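Local coordinates for uncharacterized protein (Bacteroides eggerthii, PDB 4GDZ) that is of unknown function but belongs to the DUF4251 family, folds around a curved antiparallel sheet and carries a bound magnesium ion, at residues Leu133-Val144 with Met155-Pro163. Sequence-based numbering, arbitrary orientation.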
loop_
_atom_site.group_PDB
_atom_site.type_symbol
_atom_site.label_atom_id
_atom_site.label_comp_id
_atom_site.label_asym_id
_atom_site.label_seq_id
_atom_site.Cartn_x
_atom_site.Cartn_y
_atom_site.Cartn_z
ATOM N N LEU A 133 13.803 -7.186 -4.188
ATOM C CA LEU A 133 12.752 -8.201 -4.152
ATOM C C LEU A 133 12.460 -8.573 -2.710
ATOM O O LEU A 133 13.383 -8.786 -1.913
ATOM C CB LEU A 133 13.221 -9.418 -4.970
ATOM C CG LEU A 133 12.406 -10.710 -5.074
ATOM C CD1 LEU A 133 13.027 -11.582 -6.155
ATOM C CD2 LEU A 133 12.400 -11.454 -3.752
ATOM N N THR A 134 11.167 -8.662 -2.369
ATOM C CA THR A 134 10.742 -9.025 -1.031
ATOM C C THR A 134 9.745 -10.181 -1.127
ATOM O O THR A 134 8.922 -10.230 -2.043
ATOM C CB THR A 134 10.081 -7.858 -0.276
ATOM O OG1 THR A 134 8.942 -7.417 -1.030
ATOM C CG2 THR A 134 11.085 -6.718 -0.071
ATOM N N LEU A 135 9.873 -11.123 -0.200
ATOM C CA LEU A 135 9.011 -12.305 -0.110
ATOM C C LEU A 135 8.530 -12.392 1.321
ATOM O O LEU A 135 9.329 -12.489 2.243
ATOM C CB LEU A 135 9.798 -13.583 -0.499
ATOM C CG LEU A 135 9.106 -14.953 -0.390
ATOM C CD1 LEU A 135 8.053 -15.107 -1.469
ATOM C CD2 LEU A 135 10.120 -16.095 -0.471
ATOM N N THR A 136 7.224 -12.363 1.515
ATOM C CA THR A 136 6.640 -12.571 2.838
ATOM C C THR A 136 6.489 -14.094 3.137
ATOM O O THR A 136 6.171 -14.896 2.245
ATOM C CB THR A 136 5.301 -11.807 2.959
ATOM O OG1 THR A 136 5.565 -10.404 2.813
ATOM C CG2 THR A 136 4.628 -12.024 4.335
ATOM N N ASN A 137 6.768 -14.483 4.375
ATOM C CA ASN A 137 6.568 -15.870 4.822
ATOM C C ASN A 137 5.159 -16.383 4.468
ATOM O O ASN A 137 4.187 -15.613 4.427
ATOM C CB ASN A 137 6.817 -15.987 6.336
ATOM C CG ASN A 137 6.577 -17.400 6.878
ATOM O OD1 ASN A 137 7.169 -18.382 6.416
ATOM N ND2 ASN A 137 5.706 -17.503 7.872
ATOM N N GLY A 138 5.065 -17.680 4.180
ATOM C CA GLY A 138 3.776 -18.350 4.060
ATOM C C GLY A 138 3.228 -18.497 2.656
ATOM O O GLY A 138 2.278 -19.235 2.452
ATOM N N ASP A 139 3.804 -17.812 1.673
ATOM C CA ASP A 139 3.307 -17.942 0.310
ATOM C C ASP A 139 4.460 -17.605 -0.652
ATOM O O ASP A 139 5.574 -17.321 -0.205
ATOM C CB ASP A 139 2.106 -16.990 0.127
ATOM C CG ASP A 139 1.307 -17.257 -1.150
ATOM O OD1 ASP A 139 1.290 -18.410 -1.644
ATOM O OD2 ASP A 139 0.710 -16.289 -1.669
ATOM N N ASN A 140 4.204 -17.653 -1.958
ATOM C CA ASN A 140 5.220 -17.254 -2.934
ATOM C C ASN A 140 4.919 -15.939 -3.646
ATOM O O ASN A 140 5.505 -15.682 -4.697
ATOM C CB ASN A 140 5.481 -18.385 -3.945
ATOM C CG ASN A 140 4.320 -18.617 -4.880
ATOM O OD1 ASN A 140 3.174 -18.301 -4.560
ATOM N ND2 ASN A 140 4.611 -19.186 -6.046
ATOM N N ASN A 141 4.042 -15.098 -3.090
ATOM C CA ASN A 141 3.851 -13.764 -3.654
ATOM C C ASN A 141 5.051 -12.889 -3.252
ATOM O O ASN A 141 5.488 -12.893 -2.097
ATOM C CB ASN A 141 2.496 -13.110 -3.279
ATOM C CG ASN A 141 2.213 -11.813 -4.106
ATOM O OD1 ASN A 141 1.755 -11.859 -5.257
ATOM N ND2 ASN A 141 2.491 -10.659 -3.509
ATOM N N ALA A 142 5.617 -12.208 -4.237
ATOM C CA ALA A 142 6.777 -11.362 -4.038
ATOM C C ALA A 142 6.537 -10.063 -4.755
ATOM O O ALA A 142 5.787 -10.008 -5.726
ATOM C CB ALA A 142 8.027 -12.047 -4.579
ATOM N N THR A 143 7.191 -9.027 -4.271
ATOM C CA THR A 143 7.132 -7.699 -4.839
ATOM C C THR A 143 8.531 -7.314 -5.269
ATOM O O THR A 143 9.514 -7.577 -4.543
ATOM C CB THR A 143 6.586 -6.709 -3.788
ATOM O OG1 THR A 143 5.295 -7.193 -3.393
ATOM C CG2 THR A 143 6.475 -5.272 -4.341
ATOM N N VAL A 144 8.641 -6.718 -6.448
ATOM C CA VAL A 144 9.943 -6.369 -6.985
ATOM C C VAL A 144 9.909 -4.909 -7.418
ATOM O O VAL A 144 8.931 -4.465 -8.014
ATOM C CB VAL A 144 10.332 -7.344 -8.138
ATOM C CG1 VAL A 144 9.400 -7.219 -9.367
ATOM C CG2 VAL A 144 11.752 -7.109 -8.586
HETATM N N MSE A 155 10.006 1.153 -11.284
HETATM C CA MSE A 155 8.739 0.456 -11.475
HETATM C C MSE A 155 8.658 -0.638 -10.427
HETATM O O MSE A 155 9.654 -1.309 -10.145
HETATM C CB MSE A 155 8.665 -0.171 -12.866
HETATM C CG MSE A 155 8.517 0.837 -13.988
HETATM SE SE MSE A 155 9.320 0.222 -15.643
HETATM C CE MSE A 155 11.102 -0.042 -14.777
ATOM N N THR A 156 7.477 -0.805 -9.838
ATOM C CA THR A 156 7.239 -1.803 -8.779
ATOM C C THR A 156 6.090 -2.693 -9.245
ATOM O O THR A 156 5.013 -2.201 -9.609
ATOM C CB THR A 156 6.977 -1.127 -7.419
ATOM O OG1 THR A 156 8.156 -0.405 -7.013
ATOM C CG2 THR A 156 6.617 -2.176 -6.291
ATOM N N LEU A 157 6.341 -3.998 -9.232
ATOM C CA LEU A 157 5.391 -5.036 -9.653
ATOM C C LEU A 157 5.328 -6.147 -8.626
ATOM O O LEU A 157 6.231 -6.294 -7.814
ATOM C CB LEU A 157 5.823 -5.637 -10.990
ATOM C CG LEU A 157 5.880 -4.593 -12.127
ATOM C CD1 LEU A 157 7.278 -3.998 -12.287
ATOM C CD2 LEU A 157 5.407 -5.224 -13.427
ATOM N N SER A 158 4.250 -6.922 -8.655
ATOM C CA SER A 158 4.123 -8.062 -7.778
ATOM C C SER A 158 3.637 -9.220 -8.567
ATOM O O SER A 158 3.013 -9.053 -9.636
ATOM C CB SER A 158 3.206 -7.784 -6.572
ATOM O OG SER A 158 1.855 -7.587 -6.943
ATOM N N GLY A 159 3.922 -10.404 -8.044
ATOM C CA GLY A 159 3.542 -11.631 -8.687
ATOM C C GLY A 159 4.064 -12.860 -7.966
ATOM O O GLY A 159 4.243 -12.826 -6.756
ATOM N N SER A 160 4.240 -13.967 -8.696
ATOM C CA SER A 160 4.609 -15.268 -8.076
ATOM C C SER A 160 6.099 -15.530 -8.250
ATOM O O SER A 160 6.619 -15.363 -9.337
ATOM C CB SER A 160 3.823 -16.409 -8.694
ATOM O OG SER A 160 2.452 -16.256 -8.442
ATOM N N LEU A 161 6.784 -15.921 -7.182
ATOM C CA LEU A 161 8.192 -16.302 -7.260
ATOM C C LEU A 161 8.275 -17.819 -7.392
ATOM O O LEU A 161 7.759 -18.562 -6.551
ATOM C CB LEU A 161 8.975 -15.799 -6.051
ATOM C CG LEU A 161 10.487 -15.989 -5.982
ATOM C CD1 LEU A 161 11.180 -15.287 -7.133
ATOM C CD2 LEU A 161 10.965 -15.404 -4.655
ATOM N N LEU A 162 8.897 -18.279 -8.482
ATOM C CA LEU A 162 8.843 -19.695 -8.877
ATOM C C LEU A 162 10.229 -20.258 -9.157
ATOM O O LEU A 162 11.092 -19.561 -9.718
ATOM C CB LEU A 162 7.985 -19.843 -10.148
ATOM C CG LEU A 162 6.491 -19.495 -10.070
ATOM C CD1 LEU A 162 5.935 -19.393 -11.487
ATOM C CD2 LEU A 162 5.708 -20.523 -9.240
ATOM N N PRO A 163 10.443 -21.538 -8.818
ATOM C CA PRO A 163 11.626 -22.206 -9.353
ATOM C C PRO A 163 11.535 -22.275 -10.884
ATOM O O PRO A 163 10.429 -22.254 -11.442
ATOM C CB PRO A 163 11.595 -23.605 -8.722
ATOM C CG PRO A 163 10.362 -23.688 -7.897
ATOM C CD PRO A 163 9.604 -22.408 -7.970
#
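N140 and L161 meet where strands 141-148 and 155-163 form an antiparallel beta hairpin, N140 just ahead of the first. L161 N donates to N140 O at 2.8 Å. With CG wedged between N and carbonyl carbon (chi1 70°), N140 also brings ND2 to L161 O at 3.2 Å, from above the carbonyl plane and bent to 144° at the hydrogen; this second grip is what asparagine adds. Its ND2 rests 3.6 Å from L162 CD2. Cut back to alanine, N140 would lose its amide, which is likely to leave L161 O without that donor and open a gap beside L162 CD2. A142 and G159, then V144 and L157, exchange paired backbone bonds. On the face of A142 and V144, the small A142 brings its CB 4.1 Å from L161 CB, and the L161 methyls reach over strand 141-148 to L133 and L135 of strand 128-135. L42 of helix 28-44 and F47 of strand 46-55 also touch L161. On the opposite face, S158 OG bonds to Q53 and T156 OG1 to T145, hydroxyls suited to polar neighbours. T143 CG2 meets T156 CG2 at 3.7 Å, both chi1 near -60° sending the methyl away from the backbone N.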